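Local coordinates for protein uronate dehydrogenase (Agrobacterium tumefaciens, PDB 3RFX) that probably catalyses the NAD-dependent oxidation of uronic acids, as a Rossmann-fold uronate dehydrogenase of the NAD-dependent epimerase/dehydratase family, at residues A[50-55]-A[68-73]; A[60-65]-A[92-97]; A[145-150]-A[156-161]; A[81-86]-A[134-139]. The protein carries 1 engineered substitution. All blocks are in the same frame, centred on the assembly; numbering follows the deposited sequence.

Contact 1 of 4, residues A[50-55]-A[68-73]; sequences CDLADA and IVHLGG. With NAD (nicotinamide-adenine-dinucleotide), chain D.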
loop_
_atom_site.group_PDB
_atom_site.type_symbol
_atom_site.label_atom_id
_atom_site.label_comp_id
_atom_site.label_asym_id
_atom_site.label_seq_id
_atom_site.Cartn_x
_atom_site.Cartn_y
_atom_site.Cartn_z
ATOM N N CYS A 50 -38.450 -18.603 -19.241
ATOM C CA CYS A 50 -38.951 -18.012 -18.008
ATOM C C CYS A 50 -38.355 -16.648 -17.692
ATOM O O CYS A 50 -37.254 -16.310 -18.126
ATOM C CB CYS A 50 -38.773 -18.969 -16.822
ATOM S SG CYS A 50 -37.135 -18.980 -16.057
ATOM N N ASP A 51 -39.117 -15.873 -16.935
ATOM C CA ASP A 51 -38.697 -14.575 -16.449
ATOM C C ASP A 51 -37.892 -14.776 -15.161
ATOM O O ASP A 51 -38.337 -15.482 -14.257
ATOM C CB ASP A 51 -39.941 -13.739 -16.161
ATOM C CG ASP A 51 -39.628 -12.280 -15.906
ATOM O OD1 ASP A 51 -38.462 -11.952 -15.595
ATOM O OD2 ASP A 51 -40.563 -11.456 -16.017
ATOM N N LEU A 52 -36.707 -14.171 -15.086
ATOM C CA LEU A 52 -35.886 -14.241 -13.872
ATOM C C LEU A 52 -36.605 -13.666 -12.657
ATOM O O LEU A 52 -36.258 -13.970 -11.509
ATOM C CB LEU A 52 -34.549 -13.520 -14.084
ATOM C CG LEU A 52 -33.616 -14.249 -15.056
ATOM C CD1 LEU A 52 -32.491 -13.339 -15.584
ATOM C CD2 LEU A 52 -33.038 -15.499 -14.406
ATOM N N ALA A 53 -37.612 -12.833 -12.906
ATOM C CA ALA A 53 -38.345 -12.196 -11.823
ATOM C C ALA A 53 -39.380 -13.145 -11.209
ATOM O O ALA A 53 -40.003 -12.821 -10.208
ATOM C CB ALA A 53 -39.017 -10.916 -12.314
ATOM N N ASP A 54 -39.555 -14.303 -11.835
ATOM C CA ASP A 54 -40.547 -15.293 -11.418
ATOM C C ASP A 54 -39.857 -16.381 -10.594
ATOM O O ASP A 54 -39.236 -17.276 -11.151
ATOM C CB ASP A 54 -41.209 -15.906 -12.660
ATOM C CG ASP A 54 -42.300 -16.925 -12.319
ATOM O OD1 ASP A 54 -42.283 -17.504 -11.212
ATOM O OD2 ASP A 54 -43.177 -17.154 -13.174
ATOM N N ALA A 55 -39.984 -16.295 -9.273
ATOM C CA ALA A 55 -39.228 -17.153 -8.348
ATOM C C ALA A 55 -39.450 -18.650 -8.553
ATOM O O ALA A 55 -38.494 -19.432 -8.580
ATOM C CB ALA A 55 -39.524 -16.763 -6.908
ATOM N N ILE A 68 -23.881 -23.078 -13.342
ATOM C CA ILE A 68 -24.670 -22.021 -13.973
ATOM C C ILE A 68 -23.748 -20.979 -14.593
ATOM O O ILE A 68 -22.828 -20.475 -13.933
ATOM C CB ILE A 68 -25.567 -21.283 -12.969
ATOM C CG1 ILE A 68 -26.512 -22.246 -12.235
ATOM C CG2 ILE A 68 -26.394 -20.200 -13.676
ATOM C CD1 ILE A 68 -27.357 -21.558 -11.176
ATOM N N VAL A 69 -23.992 -20.669 -15.862
ATOM C CA VAL A 69 -23.374 -19.514 -16.500
ATOM C C VAL A 69 -24.492 -18.496 -16.657
ATOM O O VAL A 69 -25.383 -18.646 -17.496
ATOM C CB VAL A 69 -22.740 -19.867 -17.849
ATOM C CG1 VAL A 69 -22.194 -18.604 -18.532
ATOM C CG2 VAL A 69 -21.620 -20.881 -17.650
ATOM N N HIS A 70 -24.473 -17.479 -15.804
ATOM C CA HIS A 70 -25.579 -16.540 -15.728
ATOM C C HIS A 70 -25.361 -15.316 -16.623
ATOM O O HIS A 70 -24.776 -14.320 -16.191
ATOM C CB HIS A 70 -25.808 -16.097 -14.281
ATOM C CG HIS A 70 -26.983 -15.190 -14.112
ATOM N ND1 HIS A 70 -28.211 -15.454 -14.678
ATOM C CD2 HIS A 70 -27.120 -14.022 -13.439
ATOM C CE1 HIS A 70 -29.051 -14.482 -14.373
ATOM N NE2 HIS A 70 -28.418 -13.605 -13.614
ATOM N N LEU A 71 -25.861 -15.396 -17.853
ATOM C CA LEU A 71 -25.740 -14.306 -18.830
ATOM C C LEU A 71 -27.028 -13.492 -18.927
ATOM O O LEU A 71 -27.049 -12.393 -19.494
ATOM C CB LEU A 71 -25.382 -14.878 -20.196
ATOM C CG LEU A 71 -24.134 -15.761 -20.225
ATOM C CD1 LEU A 71 -23.906 -16.355 -21.602
ATOM C CD2 LEU A 71 -22.904 -14.977 -19.753
ATOM N N GLY A 72 -28.103 -14.034 -18.363
ATOM C CA GLY A 72 -29.413 -13.418 -18.462
ATOM C C GLY A 72 -29.578 -12.158 -17.642
ATOM O O GLY A 72 -29.124 -12.071 -16.507
ATOM N N GLY A 73 -30.255 -11.174 -18.218
ATOM C CA GLY A 73 -30.458 -9.910 -17.546
ATOM C C GLY A 73 -30.290 -8.740 -18.496
ATOM O O GLY A 73 -30.261 -8.918 -19.720
HETATM P PA NAD D . -28.019 -9.480 -24.301
HETATM O O1A NAD D . -28.837 -8.037 -23.835
HETATM O O2A NAD D . -27.444 -9.583 -25.892
HETATM O O5B NAD D . -28.488 -10.958 -23.540
HETATM C C5B NAD D . -29.330 -10.817 -22.451
HETATM C C4B NAD D . -30.434 -11.871 -22.348
HETATM O O4B NAD D . -31.054 -11.913 -21.072
HETATM C C3B NAD D . -31.472 -11.726 -23.372
HETATM O O3B NAD D . -31.506 -12.642 -24.408
HETATM C C2B NAD D . -32.685 -11.317 -22.648
HETATM O O2B NAD D . -33.940 -11.636 -23.236
HETATM C C1B NAD D . -32.450 -11.881 -21.290
HETATM N N9A NAD D . -33.195 -11.270 -20.224
HETATM C C8A NAD D . -33.353 -9.890 -19.970
HETATM N N7A NAD D . -34.228 -9.767 -18.914
HETATM C C5A NAD D . -34.636 -11.064 -18.534
HETATM C C6A NAD D . -35.508 -11.519 -17.529
HETATM N N6A NAD D . -36.178 -10.580 -16.698
HETATM N N1A NAD D . -35.717 -12.878 -17.378
HETATM C C2A NAD D . -35.086 -13.793 -18.193
HETATM N N3A NAD D . -34.188 -13.338 -19.215
HETATM C C4A NAD D . -33.993 -11.987 -19.356
HETATM O O3 NAD D . -26.729 -9.284 -23.449
HETATM P PN NAD D . -25.276 -9.805 -23.840
HETATM O O1N NAD D . -25.350 -11.139 -24.563
HETATM O O2N NAD D . -24.552 -8.797 -24.724
HETATM O O5D NAD D . -24.470 -9.999 -22.495
#
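At the adenosine end of the NAD pocket, Leu-52 from the loop after strand 45-49 meets His-70 and the glycines that follow strand 67-70. The leucine's CD1 does the touching: it lies 3.8 Å from His-70 CE1, at the edge of the imidazole and in its plane, and 3.7 Å from Gly-72 O. The leucine and histidine side chains run past one another, pointing opposite ways, and the ring is anchored through ND1, which is hydrogen-bonded to Thr-9 OG1. Leu-52 CG lies beside its backbone N (chi1 -70°), which lays the side chain against one face of the adenine, near N1A and C2A, with CG 3.5 Å from NAD C2A. This is the cofactor site of a Rossmann fold, where loops at the C-terminal ends of parallel strands grip the dinucleotide. Leu-52 N gives NAD N1A a nearly straight hydrogen bond of 2.8 Å (174°), while NAD N6A donates to Asp-51 OD1 at 2.9 Å, so both polar positions on that adenine edge are read. The same OD1 accepts from Ala-53 N at 3.0 Å in an Asx turn, reached from above the carboxylate plane, which should restrict the carboxylate's rotation. Across the pocket, Gly-73 N donates to the ribose oxygen NAD O4B at 3.1 Å.

Contact 2 of 4, residues A[60-65]-A[92-97]; sequences AMVAGC and YNLYEA. With PO4 (phosphate ion), chain E.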
loop_
_atom_site.group_PDB
_atom_site.type_symbol
_atom_site.label_atom_id
_atom_site.label_comp_id
_atom_site.label_asym_id
_atom_site.label_seq_id
_atom_site.Cartn_x
_atom_site.Cartn_y
_atom_site.Cartn_z
ATOM N N ALA A 60 -37.377 -23.928 -10.739
ATOM C CA ALA A 60 -37.443 -25.043 -11.683
ATOM C C ALA A 60 -36.302 -25.006 -12.703
ATOM O O ALA A 60 -35.742 -26.046 -13.076
ATOM C CB ALA A 60 -38.797 -25.062 -12.386
ATOM N N MET A 61 -35.954 -23.802 -13.150
ATOM C CA MET A 61 -34.865 -23.618 -14.101
ATOM C C MET A 61 -33.553 -24.164 -13.540
ATOM O O MET A 61 -32.793 -24.841 -14.235
ATOM C CB MET A 61 -34.717 -22.127 -14.440
ATOM C CG MET A 61 -33.658 -21.816 -15.490
ATOM S SD MET A 61 -33.458 -20.033 -15.692
ATOM C CE MET A 61 -33.045 -19.557 -14.016
ATOM N N VAL A 62 -33.300 -23.879 -12.269
ATOM C CA VAL A 62 -32.029 -24.251 -11.652
ATOM C C VAL A 62 -31.956 -25.718 -11.209
ATOM O O VAL A 62 -30.903 -26.352 -11.303
ATOM C CB VAL A 62 -31.695 -23.305 -10.471
ATOM C CG1 VAL A 62 -30.491 -23.817 -9.680
ATOM C CG2 VAL A 62 -31.437 -21.884 -10.992
ATOM N N ALA A 63 -33.077 -26.250 -10.724
ATOM C CA ALA A 63 -33.117 -27.617 -10.196
ATOM C C ALA A 63 -32.529 -28.629 -11.173
ATOM O O ALA A 63 -32.889 -28.655 -12.351
ATOM C CB ALA A 63 -34.557 -28.001 -9.814
ATOM N N GLY A 64 -31.610 -29.456 -10.684
ATOM C CA GLY A 64 -30.980 -30.467 -11.512
ATOM C C GLY A 64 -29.719 -30.030 -12.241
ATOM O O GLY A 64 -29.090 -30.839 -12.925
ATOM N N CYS A 65 -29.336 -28.762 -12.091
ATOM C CA CYS A 65 -28.127 -28.252 -12.737
ATOM C C CYS A 65 -26.914 -28.274 -11.819
ATOM O O CYS A 65 -27.014 -27.946 -10.641
ATOM C CB CYS A 65 -28.358 -26.827 -13.244
ATOM S SG CYS A 65 -29.711 -26.730 -14.451
ATOM N N TYR A 92 -31.713 -12.108 -6.900
ATOM C CA TYR A 92 -32.194 -12.712 -5.663
ATOM C C TYR A 92 -32.788 -14.101 -5.940
ATOM O O TYR A 92 -32.428 -15.084 -5.289
ATOM C CB TYR A 92 -33.206 -11.805 -4.965
ATOM C CG TYR A 92 -33.877 -12.480 -3.786
ATOM C CD1 TYR A 92 -33.197 -12.657 -2.581
ATOM C CD2 TYR A 92 -35.176 -12.967 -3.889
ATOM C CE1 TYR A 92 -33.803 -13.285 -1.509
ATOM C CE2 TYR A 92 -35.792 -13.588 -2.828
ATOM C CZ TYR A 92 -35.099 -13.749 -1.637
ATOM O OH TYR A 92 -35.706 -14.379 -0.576
ATOM N N ASN A 93 -33.678 -14.188 -6.924
ATOM C CA ASN A 93 -34.301 -15.469 -7.260
ATOM C C ASN A 93 -33.296 -16.529 -7.696
ATOM O O ASN A 93 -33.426 -17.706 -7.349
ATOM C CB ASN A 93 -35.378 -15.281 -8.342
ATOM C CG ASN A 93 -36.570 -14.498 -7.838
ATOM O OD1 ASN A 93 -36.797 -14.412 -6.628
ATOM N ND2 ASN A 93 -37.343 -13.917 -8.761
ATOM N N LEU A 94 -32.297 -16.126 -8.471
ATOM C CA LEU A 94 -31.294 -17.082 -8.910
ATOM C C LEU A 94 -30.511 -17.638 -7.716
ATOM O O LEU A 94 -30.259 -18.840 -7.652
ATOM C CB LEU A 94 -30.312 -16.448 -9.901
ATOM C CG LEU A 94 -29.310 -17.433 -10.508
ATOM C CD1 LEU A 94 -29.987 -18.274 -11.582
ATOM C CD2 LEU A 94 -28.104 -16.687 -11.090
ATOM N N TYR A 95 -30.114 -16.765 -6.789
ATOM C CA TYR A 95 -29.304 -17.208 -5.642
ATOM C C TYR A 95 -30.107 -18.080 -4.668
ATOM O O TYR A 95 -29.606 -19.094 -4.163
ATOM C CB TYR A 95 -28.559 -16.033 -4.959
ATOM C CG TYR A 95 -27.245 -15.819 -5.680
ATOM C CD1 TYR A 95 -26.068 -16.380 -5.202
ATOM C CD2 TYR A 95 -27.208 -15.159 -6.910
ATOM C CE1 TYR A 95 -24.869 -16.245 -5.897
ATOM C CE2 TYR A 95 -26.019 -15.019 -7.614
ATOM C CZ TYR A 95 -24.856 -15.562 -7.109
ATOM O OH TYR A 95 -23.683 -15.430 -7.811
ATOM N N GLU A 96 -31.358 -17.702 -4.444
ATOM C CA GLU A 96 -32.263 -18.523 -3.646
ATOM C C GLU A 96 -32.483 -19.902 -4.274
ATOM O O GLU A 96 -32.504 -20.926 -3.574
ATOM C CB GLU A 96 -33.585 -17.790 -3.409
ATOM C CG GLU A 96 -33.524 -16.851 -2.227
ATOM C CD GLU A 96 -33.095 -17.571 -0.957
ATOM O OE1 GLU A 96 -33.908 -18.344 -0.415
ATOM O OE2 GLU A 96 -31.938 -17.394 -0.512
ATOM N N ALA A 97 -32.623 -19.939 -5.596
ATOM C CA ALA A 97 -32.835 -21.200 -6.289
ATOM C C ALA A 97 -31.602 -22.089 -6.193
ATOM O O ALA A 97 -31.702 -23.301 -5.976
ATOM C CB ALA A 97 -33.208 -20.957 -7.732
HETATM P P PO4 E . -31.663 -31.052 -5.977
HETATM O O1 PO4 E . -32.555 -30.104 -5.216
HETATM O O2 PO4 E . -30.306 -31.098 -5.319
HETATM O O3 PO4 E . -32.268 -32.436 -5.929
HETATM O O4 PO4 E . -31.537 -30.583 -7.418
#
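Val-62 sets CG1 anti to its backbone N (chi1 171°) and CG2 beside it, so that one branch runs along the backbone of Ala-97 while the other enters the angle between Ala-97 and Leu-94. CG1 of Val-62 lies 3.9 Å from Ala-97 O. Its CG2 is 3.8 Å from Ala-97 CB and 3.9 Å from Leu-94 CD1, and the valine and leucine side chains meet at about a right angle. Met-61 is extended through chi1 and chi2 and then bends at chi3 (57°), a turn that swings the methyl end back to bring CE within 4.1 Å of Leu-94 CD1. The leucine methyl therefore serves both residues at the end of helix 55-62. All four side chains are buried and apolar, and with only a methyl on Ala-97, Val-62 CA and Ala-97 CA come to 6.2 Å. Beyond Val-62 a type II turn to Cys-65 leads off toward strand 67-70, with Gly-64 N in a weak hydrogen bond to a phosphate ion, probably from the crystallisation liquor. In this Rossmann layer, helix 55-62 packs beside helix 80-100; Met-61 and Val-62 also rest on Leu-7 of strand 5-9, and Tyr-95 of helix 80-100 reaches across to Ala-147 of helix 135-154.

Contact 3 of 4, residues A[145-150]-A[156-161]; sequences NLARMY and QETALV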
loop_
_atom_site.group_PDB
_atom_site.type_symbol
_atom_site.label_atom_id
_atom_site.label_comp_id
_atom_site.label_asym_id
_atom_site.label_seq_id
_atom_site.Cartn_x
_atom_site.Cartn_y
_atom_site.Cartn_z
ATOM N N ASN A 145 -22.480 -7.837 -4.751
ATOM C CA ASN A 145 -22.623 -7.743 -3.300
ATOM C C ASN A 145 -23.476 -8.882 -2.757
ATOM O O ASN A 145 -23.184 -9.446 -1.688
ATOM C CB ASN A 145 -23.236 -6.405 -2.894
ATOM C CG ASN A 145 -22.311 -5.222 -3.202
ATOM O OD1 ASN A 145 -21.087 -5.361 -3.182
ATOM N ND2 ASN A 145 -22.896 -4.065 -3.488
ATOM N N LEU A 146 -24.530 -9.210 -3.494
ATOM C CA LEU A 146 -25.393 -10.336 -3.127
ATOM C C LEU A 146 -24.621 -11.651 -3.196
ATOM O O LEU A 146 -24.693 -12.469 -2.270
ATOM C CB LEU A 146 -26.624 -10.405 -4.036
ATOM C CG LEU A 146 -27.702 -11.405 -3.575
ATOM C CD1 LEU A 146 -28.534 -10.784 -2.490
ATOM C CD2 LEU A 146 -28.581 -11.837 -4.740
ATOM N N ALA A 147 -23.876 -11.861 -4.277
ATOM C CA ALA A 147 -23.078 -13.083 -4.403
ATOM C C ALA A 147 -22.073 -13.206 -3.258
ATOM O O ALA A 147 -21.847 -14.303 -2.727
ATOM C CB ALA A 147 -22.352 -13.140 -5.753
ATOM N N ARG A 148 -21.452 -12.089 -2.885
ATOM C CA ARG A 148 -20.474 -12.123 -1.795
ATOM C C ARG A 148 -21.144 -12.543 -0.490
ATOM O O ARG A 148 -20.595 -13.338 0.267
ATOM C CB ARG A 148 -19.781 -10.763 -1.620
ATOM C CG ARG A 148 -18.741 -10.737 -0.479
ATOM C CD ARG A 148 -17.504 -11.581 -0.811
ATOM N NE ARG A 148 -16.906 -12.171 0.387
ATOM C CZ ARG A 148 -15.672 -12.663 0.455
ATOM N NH1 ARG A 148 -14.864 -12.612 -0.601
ATOM N NH2 ARG A 148 -15.237 -13.199 1.592
ATOM N N MET A 149 -22.336 -12.005 -0.234
ATOM C CA MET A 149 -23.076 -12.341 0.983
ATOM C C MET A 149 -23.437 -13.836 1.029
ATOM O O MET A 149 -23.252 -14.491 2.066
ATOM C CB MET A 149 -24.320 -11.449 1.131
ATOM C CG MET A 149 -25.089 -11.630 2.448
ATOM S SD MET A 149 -26.297 -12.978 2.315
ATOM C CE MET A 149 -27.569 -12.183 1.320
ATOM N N TYR A 150 -23.931 -14.382 -0.083
ATOM C CA TYR A 150 -24.224 -15.818 -0.128
ATOM C C TYR A 150 -22.960 -16.659 0.015
ATOM O O TYR A 150 -23.003 -17.771 0.551
ATOM C CB TYR A 150 -24.990 -16.224 -1.392
ATOM C CG TYR A 150 -26.482 -15.953 -1.312
ATOM C CD1 TYR A 150 -27.398 -16.999 -1.189
ATOM C CD2 TYR A 150 -26.974 -14.650 -1.349
ATOM C CE1 TYR A 150 -28.772 -16.753 -1.113
ATOM C CE2 TYR A 150 -28.334 -14.393 -1.274
ATOM C CZ TYR A 150 -29.231 -15.451 -1.155
ATOM O OH TYR A 150 -30.582 -15.182 -1.086
ATOM N N GLN A 156 -21.774 -20.480 -1.030
ATOM C CA GLN A 156 -22.054 -20.475 -2.470
ATOM C C GLN A 156 -20.882 -19.809 -3.213
ATOM O O GLN A 156 -20.499 -18.693 -2.874
ATOM C CB GLN A 156 -23.350 -19.704 -2.737
ATOM C CG GLN A 156 -23.620 -19.387 -4.220
ATOM C CD GLN A 156 -23.995 -20.612 -5.029
ATOM O OE1 GLN A 156 -24.991 -21.273 -4.730
ATOM N NE2 GLN A 156 -23.203 -20.922 -6.061
ATOM N N GLU A 157 -20.315 -20.488 -4.207
ATOM C CA GLU A 157 -19.172 -19.946 -4.946
ATOM C C GLU A 157 -19.585 -19.332 -6.283
ATOM O O GLU A 157 -20.400 -19.899 -7.019
ATOM C CB GLU A 157 -18.113 -21.029 -5.177
ATOM C CG GLU A 157 -17.530 -21.600 -3.877
ATOM C CD GLU A 157 -16.421 -22.607 -4.135
ATOM O OE1 GLU A 157 -16.728 -23.721 -4.600
ATOM O OE2 GLU A 157 -15.243 -22.276 -3.899
ATOM N N THR A 158 -19.000 -18.178 -6.592
ATOM C CA THR A 158 -19.357 -17.412 -7.791
ATOM C C THR A 158 -18.096 -16.743 -8.333
ATOM O O THR A 158 -17.321 -16.170 -7.567
ATOM C CB THR A 158 -20.362 -16.275 -7.450
ATOM O OG1 THR A 158 -21.561 -16.810 -6.866
ATOM C CG2 THR A 158 -20.716 -15.439 -8.700
ATOM N N ALA A 159 -17.885 -16.815 -9.640
ATOM C CA ALA A 159 -16.877 -15.970 -10.287
ATOM C C ALA A 159 -17.570 -14.693 -10.746
ATOM O O ALA A 159 -18.499 -14.753 -11.546
ATOM C CB ALA A 159 -16.260 -16.690 -11.487
ATOM N N LEU A 160 -17.132 -13.546 -10.233
ATOM C CA LEU A 160 -17.734 -12.263 -10.606
ATOM C C LEU A 160 -16.985 -11.683 -11.803
ATOM O O LEU A 160 -15.981 -10.981 -11.647
ATOM C CB LEU A 160 -17.679 -11.288 -9.429
ATOM C CG LEU A 160 -18.308 -11.798 -8.129
ATOM C CD1 LEU A 160 -18.021 -10.829 -6.993
ATOM C CD2 LEU A 160 -19.812 -12.016 -8.312
ATOM N N VAL A 161 -17.462 -11.992 -13.000
ATOM C CA VAL A 161 -16.710 -11.653 -14.199
ATOM C C VAL A 161 -17.145 -10.291 -14.733
ATOM O O VAL A 161 -18.243 -10.144 -15.265
ATOM C CB VAL A 161 -16.859 -12.730 -15.286
ATOM C CG1 VAL A 161 -15.889 -12.461 -16.435
ATOM C CG2 VAL A 161 -16.606 -14.111 -14.691
HETATM O O HOH W 1 -21.471 -16.579 -4.230
#
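Helix 135-154 and strand 158-163 come near each other at Ala-147 and Thr-158, whose CA atoms are 6.6 Å apart, and the CA atoms of Tyr-150 and Gln-156 come closer still, at 5.6 Å, where the chain turns from helix to strand. The methyl of Ala-147 is the meeting point: its CB lies 3.8 Å from Leu-160 CD2 and 3.9 Å from Thr-158 OG1, alternate strand residues whose side chains face the helix. Thr-158 holds OG1 beside its backbone N (chi1 -59°), where the hydroxyl reaches a water bridging the two segments. That water accepts from Thr-158 OG1 and donates to Ala-147 O at 2.8 Å and to Gln-156 O, tying a helix carbonyl to the strand entrance; Thr-158 OG1 is also bonded to Tyr-95 OH. At the turn, Gln-156 N makes a weak 3.4 Å bond to Tyr-150 O, and the two side chains touch through their CB atoms before their ends diverge. The glutamine chain bends at chi2 (71°) and folds back, so that NE2 donates to Glu-157 O at 3.1 Å, from above the carbonyl plane, and also to Pro-104 O. This is the helix-to-strand connection of a Rossmann alpha/beta unit: strand 158-163 lies between strands 105-111 and 202-205 of the parallel sheet, and helix 135-154 packs on it beside helix 80-100, with Tyr-150 OH bonded to Glu-96.

Contact 4 of 4, residues A[81-86]-A[134-139]; sequences EQILQG and GLAGVS. Engineered in segment 134-139: Ala-136 (natural residue Tyr).
Ile-83 packs against Leu-135, Ala-136 and Ser-139 in a buried helix-helix contact, where the first turns of helices 80-100 and 135-154 run side by side on one face of the Rossmann fold. Their short axes pass 10.2 Å apart and are nearly parallel, at a signed crossing angle of -19°. The isoleucine supplies all of the touching from its helix and divides the work between two branches. CG2, anti to the backbone N, faces Leu-135 O at 4.0 Å and the side chain of Ser-139. CD1, carried by CG1 beside the backbone N (chi1 -58°), extends to Ala-136, 4.1 Å from its CA and 4.3 Å from its CB. Ala-136 is engineered, with tyrosine in the natural sequence, so the methyl met here belongs to the active-site mutant. Glu-77 accepts hydrogen bonds from the backbone N of Leu-135 and Ala-136 at the start of the second helix, after Gly-134 at the N-cap position. Leu-135 also touches Phe-80 and, in the second subunit, Met-149, which places the pair next to the subunit interface; Gly-86, one turn on from Ile-83, belongs to the NAD pocket. Ser-139 OG sits between its backbone N and carbonyl carbon and donates back to Ala-136 O at 2.8 Å, with Asn-87 ND2 as a further partner. The packing is tightest beside this hydroxyl, where Ser-139 CB lies only 3.3 Å from Ile-83 CG2.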
loop_
_atom_site.group_PDB
_atom_site.type_symbol
_atom_site.label_atom_id
_atom_site.label_comp_id
_atom_site.label_asym_id
_atom_site.label_seq_id
_atom_site.Cartn_x
_atom_site.Cartn_y
_atom_site.Cartn_z
ATOM N N GLU A 81 -37.275 0.194 -13.963
ATOM C CA GLU A 81 -38.239 -0.905 -13.850
ATOM C C GLU A 81 -37.722 -2.205 -14.462
ATOM O O GLU A 81 -37.838 -3.276 -13.861
ATOM C CB GLU A 81 -39.589 -0.522 -14.468
ATOM C CG GLU A 81 -40.340 0.580 -13.721
ATOM C CD GLU A 81 -39.842 1.992 -14.044
ATOM O OE1 GLU A 81 -38.883 2.144 -14.840
ATOM O OE2 GLU A 81 -40.423 2.957 -13.496
ATOM N N GLN A 82 -37.147 -2.119 -15.656
ATOM C CA GLN A 82 -36.649 -3.308 -16.334
ATOM C C GLN A 82 -35.397 -3.881 -15.657
ATOM O O GLN A 82 -35.201 -5.095 -15.628
ATOM C CB GLN A 82 -36.335 -2.985 -17.794
ATOM C CG GLN A 82 -37.494 -2.338 -18.538
ATOM C CD GLN A 82 -37.130 -1.978 -19.959
ATOM O OE1 GLN A 82 -36.313 -2.651 -20.594
ATOM N NE2 GLN A 82 -37.737 -0.911 -20.472
ATOM N N ILE A 83 -34.536 -2.995 -15.166
ATOM C CA ILE A 83 -33.305 -3.392 -14.476
ATOM C C ILE A 83 -33.668 -4.100 -13.176
ATOM O O ILE A 83 -33.121 -5.153 -12.850
ATOM C CB ILE A 83 -32.460 -2.163 -14.112
ATOM C CG1 ILE A 83 -32.103 -1.363 -15.361
ATOM C CG2 ILE A 83 -31.181 -2.571 -13.359
ATOM C CD1 ILE A 83 -30.951 -1.900 -16.101
ATOM N N LEU A 84 -34.597 -3.499 -12.445
ATOM C CA LEU A 84 -35.088 -4.056 -11.185
ATOM C C LEU A 84 -35.529 -5.504 -11.369
ATOM O O LEU A 84 -35.169 -6.382 -10.583
ATOM C CB LEU A 84 -36.256 -3.209 -10.670
ATOM C CG LEU A 84 -36.821 -3.574 -9.296
ATOM C CD1 LEU A 84 -35.814 -3.220 -8.206
ATOM C CD2 LEU A 84 -38.147 -2.859 -9.068
ATOM N N GLN A 85 -36.297 -5.760 -12.423
ATOM C CA GLN A 85 -36.817 -7.099 -12.680
ATOM C C GLN A 85 -35.746 -8.123 -13.055
ATOM O O GLN A 85 -35.703 -9.219 -12.493
ATOM C CB GLN A 85 -37.907 -7.053 -13.761
ATOM C CG GLN A 85 -39.092 -6.165 -13.393
ATOM C CD GLN A 85 -39.994 -6.794 -12.352
ATOM O OE1 GLN A 85 -40.233 -8.002 -12.374
ATOM N NE2 GLN A 85 -40.507 -5.978 -11.437
ATOM N N GLY A 86 -34.884 -7.772 -14.006
ATOM C CA GLY A 86 -33.917 -8.718 -14.536
ATOM C C GLY A 86 -32.651 -8.897 -13.700
ATOM O O GLY A 86 -32.082 -9.992 -13.652
ATOM N N GLY A 134 -24.077 4.043 -14.442
ATOM C CA GLY A 134 -25.513 4.181 -14.632
ATOM C C GLY A 134 -26.246 3.123 -13.819
ATOM O O GLY A 134 -25.625 2.431 -13.009
ATOM N N LEU A 135 -27.553 2.980 -14.028
ATOM C CA LEU A 135 -28.333 1.983 -13.282
ATOM C C LEU A 135 -27.913 0.550 -13.595
ATOM O O LEU A 135 -27.980 -0.328 -12.726
ATOM C CB LEU A 135 -29.832 2.144 -13.552
ATOM C CG LEU A 135 -30.438 3.489 -13.161
ATOM C CD1 LEU A 135 -31.884 3.564 -13.656
ATOM C CD2 LEU A 135 -30.366 3.728 -11.658
ATOM N N ALA A 136 -27.504 0.301 -14.832
ATOM C CA ALA A 136 -27.046 -1.035 -15.190
ATOM C C ALA A 136 -25.811 -1.419 -14.373
ATOM O O ALA A 136 -25.766 -2.504 -13.786
ATOM C CB ALA A 136 -26.776 -1.153 -16.675
ATOM N N GLY A 137 -24.822 -0.528 -14.317
ATOM C CA GLY A 137 -23.652 -0.761 -13.476
ATOM C C GLY A 137 -24.002 -0.944 -12.004
ATOM O O GLY A 137 -23.486 -1.853 -11.331
ATOM N N VAL A 138 -24.873 -0.080 -11.488
ATOM C CA VAL A 138 -25.303 -0.187 -10.091
ATOM C C VAL A 138 -25.920 -1.563 -9.839
ATOM O O VAL A 138 -25.672 -2.189 -8.806
ATOM C CB VAL A 138 -26.332 0.917 -9.724
ATOM C CG1 VAL A 138 -26.958 0.663 -8.341
ATOM C CG2 VAL A 138 -25.684 2.302 -9.768
ATOM N N SER A 139 -26.719 -2.045 -10.791
ATOM C CA SER A 139 -27.380 -3.336 -10.616
ATOM C C SER A 139 -26.392 -4.496 -10.706
ATOM O O SER A 139 -26.580 -5.531 -10.059
ATOM C CB SER A 139 -28.531 -3.524 -11.613
ATOM O OG SER A 139 -28.044 -3.876 -12.889
#

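In the fold
Contact 1 hydrogen-bonds NAD, and contact 4 adds Gly-86 to the same pocket; contacts 2 and 3 carry the packing further along the helices beside the sheet. Contact 2 lies 9 Å from contact 1 between centres and is joined to it by a probable hydrogen bond from Asn-93 ND2 to Leu-52 O (3.0 Å). Helix 80-100 runs through contacts 2 and 4, whose centres are 20 Å apart; contact 4 touches contact 1 where Gly-86 O approaches Leu-52 CD1 at 3.9 Å, beside the cofactor. Helix 135-154 likewise joins contact 4 to contact 3. Contacts 2 and 3 are linked by two probable hydrogen bonds, Glu-96 OE2 with Tyr-150 OH and Tyr-95 OH with Thr-158 OG1, each 2.7 Å. Contacts 2, 3 and 4 all reach the second subunit.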